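Local atomic coordinates of intracellular sulfur oxidation protein dsrF (Allochromatium vinosum, PDB entry 2HY5), a protein that has no established function but could take part in the oxidation of intracellular sulfur, in a complex with DsrE and DsrH. Residues K14-G18 / Q55-I60; L26-L30 / T68-L72; Q50-G54 / D95-I100; I80-D85 / I114-S120. One frame throughout, in Å; residues are numbered along the deposited sequence.

Contact 1 (K14-G18 / Q55-I60); sequences KAPYG and QDTKGI
Tyr17 reaches across to Gln55, Thr57 and Ile60, and its side chain makes nearly the whole contact. It leaves the chain at a residue of positive phi (73°), where a weak bond from Gly18 N to Pro16 O closes a gamma turn. From CB the ring runs out past Ile60 CD1, which lies beside its CG-CD2 side, 4.3 Å from CD2. Farther out on that flank, CE2 is 3.7 Å from Thr57 CG2, and the same methyl approaches CZ at 3.5 Å. On the other flank CE1 passes 3.4 Å from Gln55 OE1, which sits near the ring plane. At the tip OH donates to Gln55 OE1 over 2.9 Å, tilted 26° out of the carbonyl plane, with ring and amide planes 75° apart. Gln55 reaches this oxygen with an extended chain, and its NE2 is held by Thr52 OG1. Thr57 OG1 bonds to Met62 O, while its CG2 is the branch that faces the ring. Ala68 of the DsrH chain packs on Tyr17, Gln55 and Ile60. The arrangement pins together two loops, one leading from strand 7-12 to helix 21-32, the other between strands 38-43 and 79-83, as part of a subunit interface of the DsrEFH complex.

Contact 2 (L26-L30 / T68-L72); sequences LEVVL and TYRTL
Thr68 O is gripped twice from Thr71, by its OG1 at 2.6 Å and by its backbone N at 2.9 Å. The hydroxyl lies in the carbonyl plane on a lone pair, at a C=O...donor angle of 135°. This double hold closes the turn 68-71, whose residues have helical backbone angles, and it presents Thr68, Tyr69 and Leu72 to helix 21-32. Leu26 meets all three. Its chi1 of -175° swings the isobutyl group toward 68-72, where CD2 and CD1 take different partners. CD2 stands over the centre of one face of the Tyr69 ring, 3.9 Å from the centroid and only 5° off the normal, a well-formed CH-pi contact. The same CD2 presses on Thr68 CG2 at 3.4 Å, tighter than ordinary van der Waals contact; Leu30 CD1 reaches that threonine methyl too, at 3.8 Å. CD1 of Leu26 meets Leu72 CD2 at 3.8 Å. That leucine methyl is shared, since Val29 CG1 also touches it at 3.8 Å and Leu30 CD2 at 3.9 Å, both side chains crossing Leu72 at about a right angle. Thr68 OG1 bonds weakly to Phe65 O. Across the junction itself every close pair is carbon on carbon, consistent with a junction held mainly by apolar packing, the Thr71 bonds shaping the turn and a bond from Tyr69 OH to Gln50 OE1 tying it to a neighbouring loop.

Contact 3 (Q50-G54 / D95-I100); sequences QLTRG and DDLVEI
Leu51 O receives Val98 N at 2.9 Å, with an N-H...O angle of 153° and the donor almost in line with the C=O bond. Leu97 CA approaches the same oxygen at 3.2 Å, a C-H...O contact. Asp96 O is used in the same double way, taking Arg53 N at 3.0 Å and facing Thr52 CA at 3.4 Å. These two bonds flank the Thr52-Leu97 pair, whose CA atoms are 4.4 Å apart, and so define a single beta bridge between two loops: one follows strand 38-43, the other lies between helix 84-89 and strand 102-103. Beside the bridge Leu51 supplies the apolar part, its CB 4.0 Å from Leu97 CD2 and its CD2 4.2 Å from Val98 CG2. Arg53 lies on the exposed side. Its chain, bent at chi3 (-54°), lays the guanidinium with its edge toward the backbone of 97-98. A water accepts from Glu99 N at 2.9 Å and, weakly, from Arg53 NH1. Side-chain oxygens find partners beyond the two segments: Asp96 OD1 accepts from Thr93 N, while OD2 forms a salt bridge with Arg75 of the DsrH chain. Thr52 OG1 is bonded to Arg69 O of the DsrH chain.

Contact 4 (I80-D85 / I114-S120); sequences IYVDRD and IVEVIDS
Ile80 O accepts Glu116 N at 3.0 Å, opening a parallel ladder between strands 79-83 and 115-118. Val82 carries it on, its N donating to Glu116 O and its O accepting from Ile118 N, both at 2.9 Å. The last rung, Arg84 N to Ile118 O at 2.8 Å, already comes from the first turn of helix 84-89. The short strand axes differ by 35°, a clear twist. On one face Val82 CG2 meets Val115 CG1 at 3.6 Å, and next to it Ile80 CD1 and Ile114 CD1 are pressed to 3.3 Å. On the other face Ile118 CD1 rests 3.7 Å from Tyr81 CB, while Glu116 runs alongside Tyr81. Its carboxylate is nearly coplanar with the ring (22°), and OE1 lies in the ring plane, 3.1 Å from CE2. Glu116 reaches that edge because chi1 (175°) and chi2 are both extended.

Farther out, Leu87 covers the Val82 and Val117 face, and Val123 and Leu126 of helix 120-129 cover Ile118. Asp83 and Asp119 stand at the N-caps of the two helices, Asp83 OD2 also bonding Ser86 OG, and Asp85 forms a salt bridge with Lys22 of the DsrH chain. Paired parallel strands, each running into a capped helix, with helices on both faces, are characteristic of a three-layer alpha/beta fold built from beta-alpha-beta units.

In the fold
Contact 4 is the regular part, a backbone ladder at the edge of this chain's parallel sheet; contact 3 has a single bridge between loops, and contacts 1 and 2 rely on side chains. Contact 2, its centre about 8 Å from the centre of the chain, is apolar and buried. Contact 1, its centre about 16 Å from the chain centre, is buried too, covered partly by DsrH, whereas contacts 3 and 4 include exposed residues. Contact 3 joins the rest: Gln50 links contacts 1 and 2, bonding Lys14 O on one and Tyr69 on the other, and Ile100 O receives Ile114 N of contact 4. Ile80 CD1 touches both Leu72 and Ile100, so contacts 2, 3 and 4 share apolar packing.

Contact 1 (K14-G18 / Q55-I60)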
loop_
_atom_site.group_PDB
_atom_site.type_symbol
_atom_site.label_atom_id
_atom_site.label_comp_id
_atom_site.label_asym_id
_atom_site.label_seq_id
_atom_site.Cartn_x
_atom_site.Cartn_y
_atom_site.Cartn_z
ATOM N N LYS B 14 7.367 -6.110 7.115
ATOM C CA LYS B 14 6.565 -6.620 6.008
ATOM C C LYS B 14 7.080 -7.927 5.415
ATOM O O LYS B 14 8.281 -8.199 5.407
ATOM C CB LYS B 14 6.460 -5.559 4.907
ATOM C CG LYS B 14 5.797 -4.272 5.376
ATOM C CD LYS B 14 5.719 -3.249 4.260
ATOM C CE LYS B 14 5.167 -1.918 4.753
ATOM N NZ LYS B 14 3.785 -2.038 5.290
ATOM N N ALA B 15 6.149 -8.750 4.944
ATOM C CA ALA B 15 6.498 -10.027 4.342
ATOM C C ALA B 15 7.164 -9.758 3.003
ATOM O O ALA B 15 6.887 -8.750 2.356
ATOM C CB ALA B 15 5.240 -10.880 4.145
ATOM N N PRO B 16 8.057 -10.659 2.569
ATOM C CA PRO B 16 8.762 -10.508 1.296
ATOM C C PRO B 16 7.888 -10.829 0.081
ATOM O O PRO B 16 6.857 -11.499 0.201
ATOM C CB PRO B 16 9.930 -11.476 1.446
ATOM C CG PRO B 16 9.314 -12.591 2.217
ATOM C CD PRO B 16 8.524 -11.861 3.286
ATOM N N TYR B 17 8.306 -10.311 -1.072
ATOM C CA TYR B 17 7.655 -10.522 -2.365
ATOM C C TYR B 17 6.326 -9.835 -2.655
ATOM O O TYR B 17 6.123 -9.350 -3.766
ATOM C CB TYR B 17 7.536 -12.023 -2.633
ATOM C CG TYR B 17 8.867 -12.719 -2.556
ATOM C CD1 TYR B 17 9.148 -13.615 -1.524
ATOM C CD2 TYR B 17 9.875 -12.442 -3.483
ATOM C CE1 TYR B 17 10.399 -14.213 -1.414
ATOM C CE2 TYR B 17 11.130 -13.037 -3.378
ATOM C CZ TYR B 17 11.385 -13.916 -2.341
ATOM O OH TYR B 17 12.634 -14.479 -2.216
ATOM N N GLY B 18 5.424 -9.794 -1.681
ATOM C CA GLY B 18 4.140 -9.136 -1.896
ATOM C C GLY B 18 4.359 -7.664 -2.198
ATOM O O GLY B 18 3.590 -7.032 -2.937
ATOM N N GLN B 55 13.208 -20.654 0.473
ATOM C CA GLN B 55 12.384 -19.906 -0.463
ATOM C C GLN B 55 12.763 -20.309 -1.889
ATOM O O GLN B 55 13.945 -20.419 -2.212
ATOM C CB GLN B 55 12.592 -18.404 -0.259
ATOM C CG GLN B 55 11.980 -17.866 1.024
ATOM C CD GLN B 55 12.322 -16.408 1.268
ATOM O OE1 GLN B 55 12.807 -15.714 0.373
ATOM N NE2 GLN B 55 12.065 -15.934 2.482
ATOM N N ASP B 56 11.754 -20.549 -2.724
ATOM C CA ASP B 56 11.945 -20.939 -4.127
ATOM C C ASP B 56 10.987 -20.093 -4.964
ATOM O O ASP B 56 9.780 -20.329 -4.970
ATOM C CB ASP B 56 11.630 -22.426 -4.307
ATOM C CG ASP B 56 11.757 -22.883 -5.752
ATOM O OD1 ASP B 56 11.633 -24.102 -5.999
ATOM O OD2 ASP B 56 11.979 -22.031 -6.639
ATOM N N THR B 57 11.538 -19.127 -5.692
ATOM C CA THR B 57 10.733 -18.198 -6.484
ATOM C C THR B 57 10.553 -18.471 -7.976
ATOM O O THR B 57 10.013 -17.629 -8.686
ATOM C CB THR B 57 11.301 -16.784 -6.360
ATOM O OG1 THR B 57 12.617 -16.762 -6.935
ATOM C CG2 THR B 57 11.387 -16.375 -4.892
ATOM N N LYS B 58 10.990 -19.623 -8.463
ATOM C CA LYS B 58 10.841 -19.908 -9.888
ATOM C C LYS B 58 9.382 -19.894 -10.354
ATOM O O LYS B 58 9.093 -19.569 -11.507
ATOM C CB LYS B 58 11.493 -21.251 -10.224
ATOM C CG LYS B 58 13.003 -21.251 -10.042
ATOM C CD LYS B 58 13.623 -22.559 -10.502
ATOM C CE LYS B 58 15.137 -22.528 -10.373
ATOM N NZ LYS B 58 15.764 -23.793 -10.848
ATOM N N GLY B 59 8.467 -20.229 -9.453
ATOM C CA GLY B 59 7.060 -20.256 -9.809
ATOM C C GLY B 59 6.396 -18.897 -9.962
ATOM O O GLY B 59 5.363 -18.795 -10.623
ATOM N N ILE B 60 6.967 -17.855 -9.360
ATOM C CA ILE B 60 6.377 -16.524 -9.460
ATOM C C ILE B 60 7.121 -15.584 -10.400
ATOM O O ILE B 60 6.773 -14.411 -10.506
ATOM C CB ILE B 60 6.249 -15.841 -8.070
ATOM C CG1 ILE B 60 7.617 -15.717 -7.405
ATOM C CG2 ILE B 60 5.294 -16.626 -7.190
ATOM C CD1 ILE B 60 7.602 -14.863 -6.154
#

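Contact 2 (L26-L30 / T68-L72)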
loop_
_atom_site.group_PDB
_atom_site.type_symbol
_atom_site.label_atom_id
_atom_site.label_comp_id
_atom_site.label_asym_id
_atom_site.label_seq_id
_atom_site.Cartn_x
_atom_site.Cartn_y
_atom_site.Cartn_z
ATOM N N LEU B 26 16.634 -4.183 2.553
ATOM C CA LEU B 26 17.887 -4.923 2.654
ATOM C C LEU B 26 18.998 -4.154 1.938
ATOM O O LEU B 26 20.149 -4.150 2.377
ATOM C CB LEU B 26 17.716 -6.320 2.043
ATOM C CG LEU B 26 18.879 -7.309 2.147
ATOM C CD1 LEU B 26 19.327 -7.443 3.594
ATOM C CD2 LEU B 26 18.435 -8.663 1.596
ATOM N N GLU B 27 18.644 -3.495 0.840
ATOM C CA GLU B 27 19.606 -2.705 0.073
ATOM C C GLU B 27 20.218 -1.591 0.928
ATOM O O GLU B 27 21.411 -1.296 0.815
ATOM C CB GLU B 27 18.927 -2.087 -1.154
ATOM C CG GLU B 27 18.656 -3.054 -2.290
ATOM C CD GLU B 27 19.881 -3.305 -3.148
ATOM O OE1 GLU B 27 19.799 -3.081 -4.376
ATOM O OE2 GLU B 27 20.926 -3.726 -2.598
ATOM N N VAL B 28 19.405 -0.981 1.787
ATOM C CA VAL B 28 19.880 0.099 2.650
ATOM C C VAL B 28 20.871 -0.423 3.688
ATOM O O VAL B 28 21.874 0.229 3.986
ATOM C CB VAL B 28 18.712 0.794 3.390
ATOM C CG1 VAL B 28 19.250 1.950 4.234
ATOM C CG2 VAL B 28 17.694 1.323 2.386
ATOM N N VAL B 29 20.593 -1.599 4.240
ATOM C CA VAL B 29 21.483 -2.179 5.237
ATOM C C VAL B 29 22.867 -2.408 4.643
ATOM O O VAL B 29 23.873 -2.106 5.280
ATOM C CB VAL B 29 20.935 -3.521 5.774
ATOM C CG1 VAL B 29 21.934 -4.146 6.739
ATOM C CG2 VAL B 29 19.605 -3.294 6.461
ATOM N N LEU B 30 22.916 -2.932 3.419
ATOM C CA LEU B 30 24.192 -3.204 2.761
ATOM C C LEU B 30 24.953 -1.903 2.518
ATOM O O LEU B 30 26.162 -1.829 2.736
ATOM C CB LEU B 30 23.963 -3.928 1.430
ATOM C CG LEU B 30 23.198 -5.256 1.498
ATOM C CD1 LEU B 30 23.106 -5.865 0.100
ATOM C CD2 LEU B 30 23.896 -6.209 2.448
ATOM N N THR B 68 20.856 -13.058 0.052
ATOM C CA THR B 68 21.480 -11.831 0.526
ATOM C C THR B 68 21.439 -11.701 2.048
ATOM O O THR B 68 22.396 -11.218 2.655
ATOM C CB THR B 68 20.819 -10.605 -0.113
ATOM O OG1 THR B 68 20.950 -10.690 -1.536
ATOM C CG2 THR B 68 21.488 -9.323 0.374
ATOM N N TYR B 69 20.347 -12.131 2.673
ATOM C CA TYR B 69 20.269 -12.043 4.133
ATOM C C TYR B 69 21.407 -12.820 4.783
ATOM O O TYR B 69 21.930 -12.416 5.817
ATOM C CB TYR B 69 18.952 -12.611 4.669
ATOM C CG TYR B 69 17.722 -11.802 4.325
ATOM C CD1 TYR B 69 16.931 -12.137 3.234
ATOM C CD2 TYR B 69 17.356 -10.699 5.089
ATOM C CE1 TYR B 69 15.797 -11.393 2.907
ATOM C CE2 TYR B 69 16.229 -9.943 4.775
ATOM C CZ TYR B 69 15.453 -10.297 3.681
ATOM O OH TYR B 69 14.348 -9.549 3.359
ATOM N N ARG B 70 21.787 -13.942 4.181
ATOM C CA ARG B 70 22.851 -14.758 4.755
ATOM C C ARG B 70 24.240 -14.141 4.630
ATOM O O ARG B 70 25.203 -14.652 5.205
ATOM C CB ARG B 70 22.832 -16.162 4.139
ATOM C CG ARG B 70 21.576 -16.950 4.502
ATOM C CD ARG B 70 21.737 -18.436 4.224
ATOM N NE ARG B 70 21.773 -18.742 2.797
ATOM C CZ ARG B 70 20.723 -18.654 1.987
ATOM N NH1 ARG B 70 19.547 -18.265 2.461
ATOM N NH2 ARG B 70 20.847 -18.963 0.704
ATOM N N THR B 71 24.341 -13.034 3.900
ATOM C CA THR B 71 25.623 -12.357 3.718
ATOM C C THR B 71 25.779 -11.160 4.652
ATOM O O THR B 71 26.846 -10.552 4.711
ATOM C CB THR B 71 25.787 -11.839 2.275
ATOM O OG1 THR B 71 24.907 -10.727 2.059
ATOM C CG2 THR B 71 25.471 -12.934 1.276
ATOM N N LEU B 72 24.715 -10.823 5.375
ATOM C CA LEU B 72 24.740 -9.681 6.283
ATOM C C LEU B 72 25.937 -9.647 7.222
ATOM O O LEU B 72 26.454 -8.573 7.529
ATOM C CB LEU B 72 23.443 -9.616 7.092
ATOM C CG LEU B 72 22.203 -9.163 6.311
ATOM C CD1 LEU B 72 20.983 -9.191 7.214
ATOM C CD2 LEU B 72 22.431 -7.753 5.768
#

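Contact 3 (Q50-G54 / D95-I100)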
loop_
_atom_site.group_PDB
_atom_site.type_symbol
_atom_site.label_atom_id
_atom_site.label_comp_id
_atom_site.label_asym_id
_atom_site.label_seq_id
_atom_site.Cartn_x
_atom_site.Cartn_y
_atom_site.Cartn_z
ATOM N N GLN B 50 10.549 -12.614 6.419
ATOM C CA GLN B 50 11.652 -12.297 5.520
ATOM C C GLN B 50 12.811 -13.275 5.697
ATOM O O GLN B 50 13.629 -13.456 4.795
ATOM C CB GLN B 50 12.156 -10.875 5.774
ATOM C CG GLN B 50 11.198 -9.773 5.358
ATOM C CD GLN B 50 11.813 -8.393 5.529
ATOM O OE1 GLN B 50 13.029 -8.235 5.443
ATOM N NE2 GLN B 50 10.976 -7.388 5.746
ATOM N N LEU B 51 12.874 -13.916 6.859
ATOM C CA LEU B 51 13.962 -14.844 7.145
ATOM C C LEU B 51 13.660 -16.330 7.011
ATOM O O LEU B 51 14.445 -17.150 7.472
ATOM C CB LEU B 51 14.514 -14.581 8.549
ATOM C CG LEU B 51 15.126 -13.204 8.812
ATOM C CD1 LEU B 51 15.603 -13.132 10.256
ATOM C CD2 LEU B 51 16.281 -12.964 7.852
ATOM N N THR B 52 12.542 -16.691 6.387
ATOM C CA THR B 52 12.220 -18.106 6.236
ATOM C C THR B 52 13.242 -18.807 5.348
ATOM O O THR B 52 13.786 -18.215 4.414
ATOM C CB THR B 52 10.812 -18.324 5.635
ATOM O OG1 THR B 52 10.743 -17.706 4.345
ATOM C CG2 THR B 52 9.749 -17.736 6.543
ATOM N N ARG B 53 13.499 -20.072 5.648
ATOM C CA ARG B 53 14.457 -20.847 4.877
ATOM C C ARG B 53 13.755 -21.580 3.738
ATOM O O ARG B 53 12.543 -21.794 3.778
ATOM C CB ARG B 53 15.164 -21.856 5.788
ATOM C CG ARG B 53 14.242 -22.919 6.350
ATOM C CD ARG B 53 14.832 -23.639 7.562
ATOM N NE ARG B 53 16.150 -24.217 7.313
ATOM C CZ ARG B 53 17.301 -23.566 7.470
ATOM N NH1 ARG B 53 17.307 -22.305 7.879
ATOM N NH2 ARG B 53 18.450 -24.182 7.223
ATOM N N GLY B 54 14.519 -21.935 2.714
ATOM C CA GLY B 54 13.963 -22.675 1.592
ATOM C C GLY B 54 13.048 -21.963 0.614
ATOM O O GLY B 54 12.197 -22.595 -0.014
ATOM N N ASP B 95 13.881 -22.692 13.997
ATOM C CA ASP B 95 14.253 -23.725 13.033
ATOM C C ASP B 95 13.717 -23.434 11.632
ATOM O O ASP B 95 14.173 -24.025 10.653
ATOM C CB ASP B 95 13.751 -25.096 13.500
ATOM C CG ASP B 95 14.651 -25.722 14.552
ATOM O OD1 ASP B 95 14.903 -25.076 15.591
ATOM O OD2 ASP B 95 15.109 -26.864 14.337
ATOM N N ASP B 96 12.751 -22.524 11.537
ATOM C CA ASP B 96 12.163 -22.164 10.249
ATOM C C ASP B 96 12.911 -21.022 9.574
ATOM O O ASP B 96 12.633 -20.678 8.422
ATOM C CB ASP B 96 10.702 -21.739 10.427
ATOM C CG ASP B 96 9.797 -22.891 10.808
ATOM O OD1 ASP B 96 9.237 -22.861 11.924
ATOM O OD2 ASP B 96 9.645 -23.820 9.985
ATOM N N LEU B 97 13.859 -20.435 10.292
ATOM C CA LEU B 97 14.612 -19.304 9.769
ATOM C C LEU B 97 16.000 -19.675 9.280
ATOM O O LEU B 97 16.567 -20.693 9.681
ATOM C CB LEU B 97 14.724 -18.225 10.847
ATOM C CG LEU B 97 13.399 -17.887 11.536
ATOM C CD1 LEU B 97 13.645 -16.894 12.653
ATOM C CD2 LEU B 97 12.407 -17.333 10.518
ATOM N N VAL B 98 16.545 -18.837 8.408
ATOM C CA VAL B 98 17.874 -19.065 7.877
ATOM C C VAL B 98 18.897 -18.694 8.940
ATOM O O VAL B 98 18.605 -17.936 9.872
ATOM C CB VAL B 98 18.151 -18.196 6.628
ATOM C CG1 VAL B 98 17.153 -18.526 5.524
ATOM C CG2 VAL B 98 18.084 -16.716 6.996
ATOM N N GLU B 99 20.093 -19.247 8.806
ATOM C CA GLU B 99 21.169 -18.938 9.731
ATOM C C GLU B 99 22.016 -17.882 9.045
ATOM O O GLU B 99 22.193 -17.917 7.829
ATOM C CB GLU B 99 22.010 -20.184 10.016
ATOM C CG GLU B 99 21.258 -21.282 10.744
ATOM C CD GLU B 99 22.145 -22.459 11.090
ATOM O OE1 GLU B 99 22.657 -23.114 10.157
ATOM O OE2 GLU B 99 22.333 -22.729 12.295
ATOM N N ILE B 100 22.521 -16.933 9.823
ATOM C CA ILE B 100 23.355 -15.874 9.280
ATOM C C ILE B 100 24.682 -15.898 10.026
ATOM O O ILE B 100 24.746 -15.579 11.219
ATOM C CB ILE B 100 22.670 -14.502 9.442
ATOM C CG1 ILE B 100 21.359 -14.494 8.653
ATOM C CG2 ILE B 100 23.605 -13.388 8.978
ATOM C CD1 ILE B 100 20.562 -13.198 8.779
HETATM O O HOH W 1 20.409 -21.391 6.841
#

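Contact 4 (I80-D85 / I114-S120)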
loop_
_atom_site.group_PDB
_atom_site.type_symbol
_atom_site.label_atom_id
_atom_site.label_comp_id
_atom_site.label_asym_id
_atom_site.label_seq_id
_atom_site.Cartn_x
_atom_site.Cartn_y
_atom_site.Cartn_z
ATOM N N ILE B 80 21.289 -9.004 14.758
ATOM C CA ILE B 80 20.086 -9.303 13.991
ATOM C C ILE B 80 19.101 -9.916 14.978
ATOM O O ILE B 80 19.375 -10.957 15.571
ATOM C CB ILE B 80 20.396 -10.290 12.849
ATOM C CG1 ILE B 80 21.366 -9.629 11.865
ATOM C CG2 ILE B 80 19.112 -10.703 12.147
ATOM C CD1 ILE B 80 21.762 -10.511 10.701
ATOM N N TYR B 81 17.967 -9.249 15.168
ATOM C CA TYR B 81 16.961 -9.704 16.122
ATOM C C TYR B 81 15.632 -10.093 15.503
ATOM O O TYR B 81 15.188 -9.500 14.523
ATOM C CB TYR B 81 16.704 -8.617 17.165
ATOM C CG TYR B 81 17.941 -8.148 17.894
ATOM C CD1 TYR B 81 18.562 -6.946 17.556
ATOM C CD2 TYR B 81 18.484 -8.901 18.931
ATOM C CE1 TYR B 81 19.695 -6.503 18.238
ATOM C CE2 TYR B 81 19.612 -8.472 19.618
ATOM C CZ TYR B 81 20.212 -7.274 19.268
ATOM O OH TYR B 81 21.324 -6.853 19.955
ATOM N N VAL B 82 14.985 -11.081 16.116
ATOM C CA VAL B 82 13.690 -11.568 15.657
ATOM C C VAL B 82 12.753 -11.642 16.855
ATOM O O VAL B 82 13.086 -12.251 17.869
ATOM C CB VAL B 82 13.817 -12.968 15.019
ATOM C CG1 VAL B 82 12.462 -13.435 14.511
ATOM C CG2 VAL B 82 14.822 -12.917 13.880
ATOM N N ASP B 83 11.588 -11.010 16.733
ATOM C CA ASP B 83 10.596 -10.978 17.807
ATOM C C ASP B 83 9.984 -12.355 18.052
ATOM O O ASP B 83 9.340 -12.911 17.175
ATOM C CB ASP B 83 9.494 -9.974 17.461
ATOM C CG ASP B 83 8.469 -9.832 18.564
ATOM O OD1 ASP B 83 8.857 -9.438 19.686
ATOM O OD2 ASP B 83 7.278 -10.116 18.313
ATOM N N ARG B 84 10.162 -12.894 19.255
ATOM C CA ARG B 84 9.629 -14.225 19.547
ATOM C C ARG B 84 8.108 -14.320 19.471
ATOM O O ARG B 84 7.571 -15.342 19.054
ATOM C CB ARG B 84 10.117 -14.717 20.922
ATOM C CG ARG B 84 9.387 -14.150 22.127
ATOM C CD ARG B 84 10.099 -14.560 23.420
ATOM N NE ARG B 84 10.150 -16.008 23.614
ATOM C CZ ARG B 84 9.172 -16.729 24.157
ATOM N NH1 ARG B 84 8.058 -16.141 24.569
ATOM N NH2 ARG B 84 9.307 -18.043 24.289
ATOM N N ASP B 85 7.408 -13.267 19.870
ATOM C CA ASP B 85 5.950 -13.292 19.830
ATOM C C ASP B 85 5.444 -13.377 18.394
ATOM O O ASP B 85 4.455 -14.057 18.117
ATOM C CB ASP B 85 5.387 -12.054 20.524
ATOM C CG ASP B 85 5.633 -12.071 22.020
ATOM O OD1 ASP B 85 5.430 -11.029 22.680
ATOM O OD2 ASP B 85 6.024 -13.137 22.541
ATOM N N ILE B 114 24.101 -15.689 13.952
ATOM C CA ILE B 114 23.967 -14.603 14.904
ATOM C C ILE B 114 22.523 -14.134 15.052
ATOM O O ILE B 114 22.238 -13.213 15.815
ATOM C CB ILE B 114 24.883 -13.408 14.531
ATOM C CG1 ILE B 114 24.772 -13.076 13.042
ATOM C CG2 ILE B 114 26.324 -13.749 14.866
ATOM C CD1 ILE B 114 23.429 -12.559 12.608
ATOM N N VAL B 115 21.607 -14.766 14.323
ATOM C CA VAL B 115 20.199 -14.398 14.424
ATOM C C VAL B 115 19.731 -14.749 15.832
ATOM O O VAL B 115 19.807 -15.910 16.259
ATOM C CB VAL B 115 19.332 -15.157 13.399
ATOM C CG1 VAL B 115 17.861 -14.828 13.618
ATOM C CG2 VAL B 115 19.741 -14.773 11.987
ATOM N N GLU B 116 19.254 -13.741 16.553
ATOM C CA GLU B 116 18.792 -13.945 17.918
ATOM C C GLU B 116 17.312 -13.661 18.121
ATOM O O GLU B 116 16.821 -12.590 17.771
ATOM C CB GLU B 116 19.607 -13.074 18.873
ATOM C CG GLU B 116 19.122 -13.133 20.307
ATOM C CD GLU B 116 20.018 -12.368 21.260
ATOM O OE1 GLU B 116 20.164 -11.138 21.095
ATOM O OE2 GLU B 116 20.582 -13.002 22.174
ATOM N N VAL B 117 16.609 -14.630 18.697
ATOM C CA VAL B 117 15.190 -14.483 18.988
ATOM C C VAL B 117 15.072 -13.821 20.361
ATOM O O VAL B 117 15.656 -14.296 21.341
ATOM C CB VAL B 117 14.490 -15.858 18.996
ATOM C CG1 VAL B 117 13.037 -15.707 19.408
ATOM C CG2 VAL B 117 14.591 -16.487 17.618
ATOM N N ILE B 118 14.324 -12.722 20.423
ATOM C CA ILE B 118 14.156 -11.982 21.668
ATOM C C ILE B 118 12.713 -11.705 22.056
ATOM O O ILE B 118 11.812 -11.716 21.216
ATOM C CB ILE B 118 14.891 -10.632 21.608
ATOM C CG1 ILE B 118 14.388 -9.815 20.411
ATOM C CG2 ILE B 118 16.390 -10.875 21.531
ATOM C CD1 ILE B 118 14.911 -8.372 20.380
ATOM N N ASP B 119 12.508 -11.431 23.341
ATOM C CA ASP B 119 11.183 -11.143 23.874
ATOM C C ASP B 119 10.781 -9.685 23.644
ATOM O O ASP B 119 11.604 -8.853 23.265
ATOM C CB ASP B 119 11.139 -11.447 25.373
ATOM C CG ASP B 119 12.011 -10.503 26.184
ATOM O OD1 ASP B 119 13.251 -10.664 26.177
ATOM O OD2 ASP B 119 11.451 -9.592 26.824
ATOM N N SER B 120 9.513 -9.388 23.906
ATOM C CA SER B 120 8.962 -8.052 23.705
ATOM C C SER B 120 9.651 -6.935 24.489
ATOM O O SER B 120 9.814 -5.826 23.975
ATOM C CB SER B 120 7.464 -8.056 24.023
ATOM O OG SER B 120 7.223 -8.458 25.359
HETATM O O HOH W 2 22.346 -10.776 16.928
HETATM O O HOH W 3 21.930 -8.751 22.552
HETATM O O HOH W 4 8.437 -11.105 21.411
HETATM O O HOH W 5 4.930 -10.336 25.669
#